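Local coordinates for muconolactone isomerase-like protein (PDB 1VDH), which catalyses the hydrogen peroxide-dependent decarboxylation of coproheme to heme b, the last step of the coproporphyrin-dependent heme pathway, as a homopentamer, at residues H16-F21 and E88-L93; E50-E55 and G60-Y65; N156-P161 and D195-V200. All blocks are in the same frame, centred on the assembly; numbering follows the deposited sequence.

Contact 1 (H16-F21 and E88-L93); sequences HVLHDF and EAEARL
Leu18 opens the contact, packing against the side of Glu90 with both of its methyl groups. CD2 of Leu18 lies 3.8 Å from both CB and OE1 of Glu90, and CD1 of Leu18 stands 4.0 Å from OE1 of Glu90. The two side chains cross at about a right angle, because Leu18 reaches from the strand toward the helix and Glu90 passes across its tip in extended form. With CG opposite the backbone N (chi1 175°), Glu90 carries its carboxylate past the leucine to Arg104, which forms a salt bridge with OE1, and the same oxygen accepts from Gly69 N of a second subunit. That subunit also lays Val68 against both Leu18 and Glu90. Shortening Glu90 to alanine would remove the oxygen that Arg104 and the Gly69 amide of the second subunit share, and would probably leave Arg104 with little more than its weak, long pairing to Asp20 and a gap beside the Leu18 methyls. Two residues on, Asp20 again points at the helix. Its OD2 lies 3.8 Å from CD2 of Leu93, a carboxylate oxygen against a methyl, while OD1 of Asp20 pairs with Arg22. OD2 of Asp20 and OE1 of Glu90 are 4.9 Å apart, so the arginines nearby probably help to offset the proximity of two acids in a buried place. Leu93 also packs on Phe76 and on Leu44 and Leu47 of helix 34-56. The axes of 16-21 and 88-93 approach to 10.4 Å and run in nearly the same direction, 21° apart: helix 83-95 covers one face of the antiparallel sheet, as in the ferredoxin-like alpha+beta domains of the chlorite dismutase family.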
# COMPACT_ATOMS: atom_id res chain seq x y z
N HIS A 16 -10.00 -17.62 22.16
CA HIS A 16 -9.14 -16.72 21.39
C HIS A 16 -8.97 -17.41 20.04
O HIS A 16 -8.99 -18.63 19.96
CB HIS A 16 -7.79 -16.55 22.08
CG HIS A 16 -7.87 -15.76 23.36
ND1 HIS A 16 -6.96 -14.78 23.69
CD2 HIS A 16 -8.77 -15.81 24.37
CE1 HIS A 16 -7.29 -14.26 24.85
NE2 HIS A 16 -8.39 -14.86 25.29
N VAL A 17 -8.82 -16.61 18.99
CA VAL A 17 -8.73 -17.15 17.64
C VAL A 17 -7.53 -16.64 16.86
O VAL A 17 -7.20 -15.45 16.89
CB VAL A 17 -9.99 -16.76 16.83
CG1 VAL A 17 -10.03 -17.51 15.52
CG2 VAL A 17 -11.26 -17.00 17.64
N LEU A 18 -6.89 -17.55 16.13
CA LEU A 18 -5.76 -17.17 15.29
C LEU A 18 -5.95 -17.69 13.87
O LEU A 18 -6.15 -18.89 13.66
CB LEU A 18 -4.43 -17.69 15.84
CG LEU A 18 -3.23 -17.45 14.92
CD1 LEU A 18 -2.95 -15.95 14.79
CD2 LEU A 18 -1.99 -18.16 15.45
N HIS A 19 -5.96 -16.77 12.91
CA HIS A 19 -6.04 -17.14 11.50
C HIS A 19 -4.61 -17.02 11.03
O HIS A 19 -3.99 -15.96 11.14
CB HIS A 19 -6.91 -16.16 10.71
CG HIS A 19 -8.38 -16.41 10.86
ND1 HIS A 19 -9.10 -16.00 11.96
CD2 HIS A 19 -9.26 -17.02 10.04
CE1 HIS A 19 -10.36 -16.35 11.81
NE2 HIS A 19 -10.49 -16.97 10.65
N ASP A 20 -4.06 -18.12 10.53
CA ASP A 20 -2.69 -18.14 10.06
C ASP A 20 -2.69 -18.53 8.59
O ASP A 20 -2.81 -19.72 8.26
CB ASP A 20 -1.88 -19.14 10.91
CG ASP A 20 -0.38 -19.12 10.60
OD1 ASP A 20 0.05 -18.59 9.56
OD2 ASP A 20 0.38 -19.67 11.43
N PHE A 21 -2.59 -17.53 7.72
CA PHE A 21 -2.56 -17.74 6.28
C PHE A 21 -1.13 -17.81 5.77
O PHE A 21 -0.32 -16.92 6.05
CB PHE A 21 -3.27 -16.59 5.55
CG PHE A 21 -4.75 -16.54 5.78
CD1 PHE A 21 -5.61 -17.30 5.00
CD2 PHE A 21 -5.29 -15.69 6.74
CE1 PHE A 21 -6.98 -17.22 5.17
CE2 PHE A 21 -6.66 -15.61 6.93
CZ PHE A 21 -7.51 -16.37 6.14
N GLU A 88 1.89 -20.68 20.95
CA GLU A 88 2.55 -21.98 20.93
C GLU A 88 2.29 -22.72 19.62
O GLU A 88 3.22 -23.20 18.98
CB GLU A 88 2.08 -22.83 22.11
CG GLU A 88 2.72 -24.21 22.20
CD GLU A 88 2.04 -25.10 23.23
OE1 GLU A 88 1.83 -26.29 22.93
OE2 GLU A 88 1.73 -24.61 24.33
N ALA A 89 1.02 -22.79 19.21
CA ALA A 89 0.64 -23.47 17.97
C ALA A 89 1.29 -22.80 16.77
O ALA A 89 1.77 -23.46 15.84
CB ALA A 89 -0.88 -23.48 17.82
N GLU A 90 1.33 -21.47 16.82
CA GLU A 90 1.90 -20.64 15.78
C GLU A 90 3.42 -20.84 15.67
O GLU A 90 3.95 -20.96 14.56
CB GLU A 90 1.57 -19.18 16.10
CG GLU A 90 2.18 -18.16 15.19
CD GLU A 90 1.77 -16.76 15.58
OE1 GLU A 90 1.08 -16.11 14.77
OE2 GLU A 90 2.13 -16.31 16.69
N ALA A 91 4.10 -20.86 16.81
CA ALA A 91 5.54 -21.05 16.83
C ALA A 91 5.90 -22.47 16.39
O ALA A 91 6.84 -22.66 15.62
CB ALA A 91 6.09 -20.78 18.23
N ARG A 92 5.13 -23.45 16.85
CA ARG A 92 5.36 -24.85 16.49
C ARG A 92 5.26 -25.07 14.98
O ARG A 92 6.07 -25.79 14.40
CB ARG A 92 4.37 -25.76 17.22
CG ARG A 92 4.69 -26.00 18.69
CD ARG A 92 5.98 -26.80 18.86
NE ARG A 92 5.90 -28.12 18.23
CZ ARG A 92 5.25 -29.16 18.75
NH1 ARG A 92 4.61 -29.05 19.90
NH2 ARG A 92 5.25 -30.32 18.11
N LEU A 93 4.26 -24.44 14.36
CA LEU A 93 4.09 -24.57 12.91
C LEU A 93 5.26 -23.92 12.19
O LEU A 93 5.85 -24.50 11.28
CB LEU A 93 2.77 -23.93 12.46
CG LEU A 93 2.46 -23.95 10.96
CD1 LEU A 93 2.46 -25.39 10.42
CD2 LEU A 93 1.12 -23.28 10.71

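Contact 2 (E50-E55 and G60-Y65); sequences EWRELE and GSYGIY
Tyr62 holds CG between its backbone N and carbonyl carbon (chi1 84°), a setting that turns its ring toward the helix, while Glu55, with CG opposite its own N (chi1 -177°), stretches out to the start of the strand. Trp51 meets the phenol in two ways. Its CB sits over one face of the Tyr62 ring, 4.2 Å from the centroid, and the edge of its six-membered ring turns toward that aromatic face in an offset edge-to-face pair, planes 60° apart. CE3 of Trp51 comes within 3.8 Å of CD1 of Tyr62. Further along the strand, CD1 of Ile64 touches the indole more loosely.

The polar grip lies at the other end. OE2 of Glu55 takes two donors: OG of Ser61, at 2.7 Å on the anti side of the carboxylate, and N of Tyr62, at 3.2 Å from above its plane. Lys138 adds a salt bridge to this oxygen and also lies on the Tyr62 ring as a cation-pi partner, so the charge of the carboxylate is probably largely offset. Beside it, CA of Glu55 makes a CA-H...O contact with O of Gly60, 3.3 Å away, and one water donates to O of both residues. CD2 of Leu54 is 3.5 Å from CA of Gly60, where a side chain would collide with it. A helix thus runs into a short turn and returns as a strand packed beneath it, the tight alpha-beta connection of the ferredoxin-like fold.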
# COMPACT_ATOMS: atom_id res chain seq x y z
N GLU A 50 -1.69 -33.14 17.74
CA GLU A 50 -1.75 -32.45 19.03
C GLU A 50 -2.98 -31.55 19.08
O GLU A 50 -3.68 -31.50 20.09
CB GLU A 50 -0.48 -31.61 19.25
CG GLU A 50 0.79 -32.44 19.43
CD GLU A 50 2.05 -31.59 19.58
OE1 GLU A 50 3.13 -32.11 19.26
OE2 GLU A 50 1.96 -30.42 20.01
N TRP A 51 -3.24 -30.84 17.99
CA TRP A 51 -4.40 -29.95 17.91
C TRP A 51 -5.68 -30.79 17.98
O TRP A 51 -6.65 -30.42 18.65
CB TRP A 51 -4.37 -29.16 16.59
CG TRP A 51 -3.16 -28.27 16.43
CD1 TRP A 51 -2.24 -27.94 17.38
CD2 TRP A 51 -2.77 -27.57 15.24
NE1 TRP A 51 -1.30 -27.08 16.86
CE2 TRP A 51 -1.60 -26.83 15.55
CE3 TRP A 51 -3.29 -27.49 13.94
CZ2 TRP A 51 -0.95 -26.03 14.61
CZ3 TRP A 51 -2.64 -26.69 13.00
CH2 TRP A 51 -1.48 -25.97 13.34
N ARG A 52 -5.66 -31.95 17.33
CA ARG A 52 -6.79 -32.87 17.31
C ARG A 52 -7.11 -33.35 18.72
O ARG A 52 -8.26 -33.28 19.16
CB ARG A 52 -6.46 -34.06 16.41
CG ARG A 52 -7.63 -34.96 16.08
CD ARG A 52 -7.19 -36.25 15.39
NE ARG A 52 -6.24 -36.03 14.30
CZ ARG A 52 -6.52 -35.43 13.14
NH1 ARG A 52 -7.75 -34.99 12.91
NH2 ARG A 52 -5.58 -35.29 12.22
N GLU A 53 -6.09 -33.81 19.45
CA GLU A 53 -6.26 -34.30 20.81
C GLU A 53 -6.79 -33.21 21.74
O GLU A 53 -7.63 -33.45 22.59
CB GLU A 53 -4.93 -34.86 21.34
CG GLU A 53 -4.45 -36.09 20.56
CD GLU A 53 -3.07 -36.57 20.98
OE1 GLU A 53 -2.70 -37.71 20.60
OE2 GLU A 53 -2.34 -35.83 21.68
N LEU A 54 -6.30 -31.99 21.53
CA LEU A 54 -6.70 -30.83 22.31
C LEU A 54 -8.19 -30.53 22.03
O LEU A 54 -8.96 -30.19 22.94
CB LEU A 54 -5.79 -29.67 21.91
CG LEU A 54 -5.86 -28.25 22.44
CD1 LEU A 54 -4.48 -27.62 22.35
CD2 LEU A 54 -6.85 -27.46 21.61
N GLU A 55 -8.60 -30.70 20.78
CA GLU A 55 -9.98 -30.47 20.38
C GLU A 55 -10.88 -31.54 21.01
O GLU A 55 -11.96 -31.25 21.51
CB GLU A 55 -10.10 -30.50 18.86
CG GLU A 55 -11.49 -30.19 18.33
CD GLU A 55 -11.52 -30.17 16.82
OE1 GLU A 55 -11.49 -31.26 16.21
OE2 GLU A 55 -11.57 -29.07 16.23
N GLY A 60 -10.06 -26.49 22.78
CA GLY A 60 -9.89 -25.67 21.59
C GLY A 60 -10.45 -26.35 20.35
O GLY A 60 -11.13 -27.37 20.45
N SER A 61 -10.14 -25.79 19.19
CA SER A 61 -10.60 -26.34 17.92
C SER A 61 -9.69 -25.86 16.80
O SER A 61 -8.94 -24.89 16.99
CB SER A 61 -12.06 -25.92 17.66
OG SER A 61 -12.61 -26.62 16.56
N TYR A 62 -9.72 -26.54 15.66
CA TYR A 62 -8.88 -26.14 14.53
C TYR A 62 -9.45 -26.57 13.18
O TYR A 62 -10.38 -27.38 13.11
CB TYR A 62 -7.47 -26.73 14.67
CG TYR A 62 -7.37 -28.16 14.15
CD1 TYR A 62 -6.82 -28.43 12.90
CD2 TYR A 62 -7.89 -29.22 14.89
CE1 TYR A 62 -6.78 -29.73 12.40
CE2 TYR A 62 -7.86 -30.53 14.39
CZ TYR A 62 -7.31 -30.77 13.14
OH TYR A 62 -7.27 -32.05 12.63
N GLY A 63 -8.83 -26.06 12.13
CA GLY A 63 -9.22 -26.39 10.77
C GLY A 63 -8.11 -25.97 9.83
O GLY A 63 -7.43 -24.97 10.08
N ILE A 64 -7.87 -26.77 8.80
CA ILE A 64 -6.84 -26.45 7.80
C ILE A 64 -7.54 -26.37 6.45
O ILE A 64 -8.29 -27.28 6.09
CB ILE A 64 -5.70 -27.49 7.78
CG1 ILE A 64 -4.96 -27.48 9.13
CG2 ILE A 64 -4.72 -27.17 6.64
CD1 ILE A 64 -3.82 -28.48 9.23
N TYR A 65 -7.29 -25.30 5.71
CA TYR A 65 -7.96 -25.09 4.43
C TYR A 65 -7.08 -24.78 3.24
O TYR A 65 -5.99 -24.21 3.38
CB TYR A 65 -8.96 -23.93 4.56
CG TYR A 65 -9.88 -24.03 5.75
CD1 TYR A 65 -11.19 -24.48 5.59
CD2 TYR A 65 -9.46 -23.65 7.02
CE1 TYR A 65 -12.05 -24.56 6.67
CE2 TYR A 65 -10.32 -23.72 8.11
CZ TYR A 65 -11.62 -24.18 7.92
OH TYR A 65 -12.48 -24.24 8.99
O HOH W 1 -13.11 -28.71 21.57

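Contact 3 (N156-P161 and D195-V200); sequences NWYMLP and DWEWGV
Tyr158 points its hydroxyl at Glu197, the first residue of a classic beta bulge in which Glu197 and Trp198 both face Met147. The bond from OH of Tyr158 to OE2 of Glu197 spans 2.9 Å but is weak. The oxygen lies at the edge of the phenol ring, in its plane, whereas the carboxylate itself is turned almost perpendicular, 85° from the ring. Trp198 adds a nonpolar neighbour, its CH2 lying 3.4 Å from OH of Tyr158.

What fixes these groups comes from further out. OE2 of Glu197 also accepts from Lys149 N, and OE1 forms a salt bridge with Arg218 of a second subunit, probably the stronger anchor of this buried charge. The same subunit sets Phe219 edge-to-face with Tyr158. Trp198 donates through NE1 to Glu113, and its indole makes a cation-pi contact with Lys149, a residue predicted to bind Fe-coproporphyrin III; the contact thus borders the probable substrate pocket. Within the short 3-10 turn, Trp157 shares that lysine in a second cation-pi contact and places its CD1 4.0 Å above the centre of the Tyr158 ring.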
# COMPACT_ATOMS: atom_id res chain seq x y z
N ASN A 156 -21.51 7.49 11.52
CA ASN A 156 -20.64 7.20 12.65
C ASN A 156 -21.36 6.27 13.61
O ASN A 156 -22.15 6.70 14.46
CB ASN A 156 -20.19 8.49 13.35
CG ASN A 156 -19.00 8.26 14.27
OD1 ASN A 156 -18.00 8.97 14.21
ND2 ASN A 156 -19.09 7.24 15.11
N TRP A 157 -21.06 4.98 13.48
CA TRP A 157 -21.66 3.94 14.31
C TRP A 157 -21.48 4.16 15.81
O TRP A 157 -22.43 4.02 16.59
CB TRP A 157 -21.07 2.59 13.91
CG TRP A 157 -21.51 1.45 14.78
CD1 TRP A 157 -20.81 0.88 15.81
CD2 TRP A 157 -22.73 0.71 14.66
NE1 TRP A 157 -21.52 -0.17 16.33
CE2 TRP A 157 -22.70 -0.30 15.65
CE3 TRP A 157 -23.84 0.79 13.82
CZ2 TRP A 157 -23.74 -1.22 15.81
CZ3 TRP A 157 -24.88 -0.12 13.98
CH2 TRP A 157 -24.82 -1.12 14.97
N TYR A 158 -20.25 4.49 16.20
CA TYR A 158 -19.93 4.69 17.61
C TYR A 158 -20.57 5.89 18.30
O TYR A 158 -20.60 5.96 19.53
CB TYR A 158 -18.41 4.69 17.79
CG TYR A 158 -17.79 3.33 17.56
CD1 TYR A 158 -17.67 2.41 18.61
CD2 TYR A 158 -17.35 2.94 16.29
CE1 TYR A 158 -17.13 1.14 18.40
CE2 TYR A 158 -16.81 1.68 16.07
CZ TYR A 158 -16.70 0.78 17.13
OH TYR A 158 -16.15 -0.47 16.92
N MET A 159 -21.11 6.83 17.52
CA MET A 159 -21.77 8.00 18.08
C MET A 159 -23.28 7.79 18.22
O MET A 159 -23.96 8.57 18.88
CB MET A 159 -21.50 9.24 17.22
CG MET A 159 -20.12 9.84 17.40
SD MET A 159 -19.82 10.36 19.12
CE MET A 159 -20.85 11.85 19.19
N LEU A 160 -23.79 6.73 17.60
CA LEU A 160 -25.22 6.43 17.65
C LEU A 160 -25.70 6.01 19.03
O LEU A 160 -24.91 5.54 19.85
CB LEU A 160 -25.55 5.28 16.69
CG LEU A 160 -25.46 5.48 15.18
CD1 LEU A 160 -25.70 4.14 14.51
CD2 LEU A 160 -26.48 6.52 14.72
N PRO A 161 -26.99 6.25 19.33
CA PRO A 161 -27.55 5.86 20.63
C PRO A 161 -27.64 4.33 20.60
O PRO A 161 -27.79 3.74 19.53
CB PRO A 161 -28.96 6.46 20.58
CG PRO A 161 -28.80 7.65 19.69
CD PRO A 161 -27.93 7.10 18.58
N ASP A 195 -5.48 -5.28 13.45
CA ASP A 195 -5.78 -4.14 12.58
C ASP A 195 -7.23 -3.78 12.28
O ASP A 195 -7.51 -2.66 11.83
CB ASP A 195 -4.99 -4.26 11.28
CG ASP A 195 -3.48 -4.30 11.52
OD1 ASP A 195 -3.05 -4.21 12.69
OD2 ASP A 195 -2.73 -4.43 10.53
N TRP A 196 -8.15 -4.70 12.53
CA TRP A 196 -9.58 -4.46 12.30
C TRP A 196 -10.34 -4.76 13.59
O TRP A 196 -9.84 -5.48 14.45
CB TRP A 196 -10.10 -5.35 11.16
CG TRP A 196 -9.42 -5.12 9.83
CD1 TRP A 196 -8.20 -5.59 9.44
CD2 TRP A 196 -9.94 -4.37 8.72
NE1 TRP A 196 -7.92 -5.19 8.16
CE2 TRP A 196 -8.97 -4.44 7.69
CE3 TRP A 196 -11.12 -3.66 8.49
CZ2 TRP A 196 -9.15 -3.81 6.45
CZ3 TRP A 196 -11.30 -3.03 7.25
CH2 TRP A 196 -10.31 -3.11 6.25
N GLU A 197 -11.54 -4.21 13.72
CA GLU A 197 -12.35 -4.39 14.92
C GLU A 197 -12.96 -5.77 15.10
O GLU A 197 -13.11 -6.24 16.23
CB GLU A 197 -13.43 -3.31 14.98
CG GLU A 197 -12.84 -1.91 15.16
CD GLU A 197 -13.78 -0.80 14.74
OE1 GLU A 197 -13.35 0.37 14.80
OE2 GLU A 197 -14.93 -1.08 14.34
N TRP A 198 -13.30 -6.43 14.00
CA TRP A 198 -13.87 -7.77 14.07
C TRP A 198 -13.33 -8.69 12.99
O TRP A 198 -12.86 -8.24 11.95
CB TRP A 198 -15.40 -7.74 13.91
CG TRP A 198 -16.14 -7.14 15.07
CD1 TRP A 198 -16.50 -7.77 16.23
CD2 TRP A 198 -16.57 -5.78 15.19
NE1 TRP A 198 -17.13 -6.88 17.07
CE2 TRP A 198 -17.19 -5.65 16.45
CE3 TRP A 198 -16.50 -4.66 14.35
CZ2 TRP A 198 -17.73 -4.44 16.90
CZ3 TRP A 198 -17.03 -3.46 14.80
CH2 TRP A 198 -17.64 -3.36 16.07
N GLY A 199 -13.40 -9.98 13.29
CA GLY A 199 -13.02 -11.01 12.35
C GLY A 199 -14.31 -11.78 12.14
O GLY A 199 -15.08 -11.97 13.10
N VAL A 200 -14.60 -12.17 10.91
CA VAL A 200 -15.82 -12.92 10.63
C VAL A 200 -15.52 -14.22 9.88
O VAL A 200 -14.86 -14.20 8.84
CB VAL A 200 -16.83 -12.11 9.77
CG1 VAL A 200 -18.10 -12.93 9.53
CG2 VAL A 200 -17.17 -10.78 10.44

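All three contacts are buried and reach the same antiparallel sheet, yet their chemistry differs. Contacts 1 and 2 are neighbours that each pack a helix on the sheet, and they join directly through an Arg92-Glu50 salt bridge and the packing of Ala89 on Trp51. Contact 1 relies on aliphatic groups beside acids whose partners lie elsewhere, whereas contact 2 combines aromatic packing with hydrogen bonds of its own and is the most extensive. Contact 3, on the far side of the chain's centre from contact 2, links a loop to a bulged strand near the predicted coproheme-binding residues. Contacts 1 and 3 both meet the second subunit; contact 2 stays within one chain.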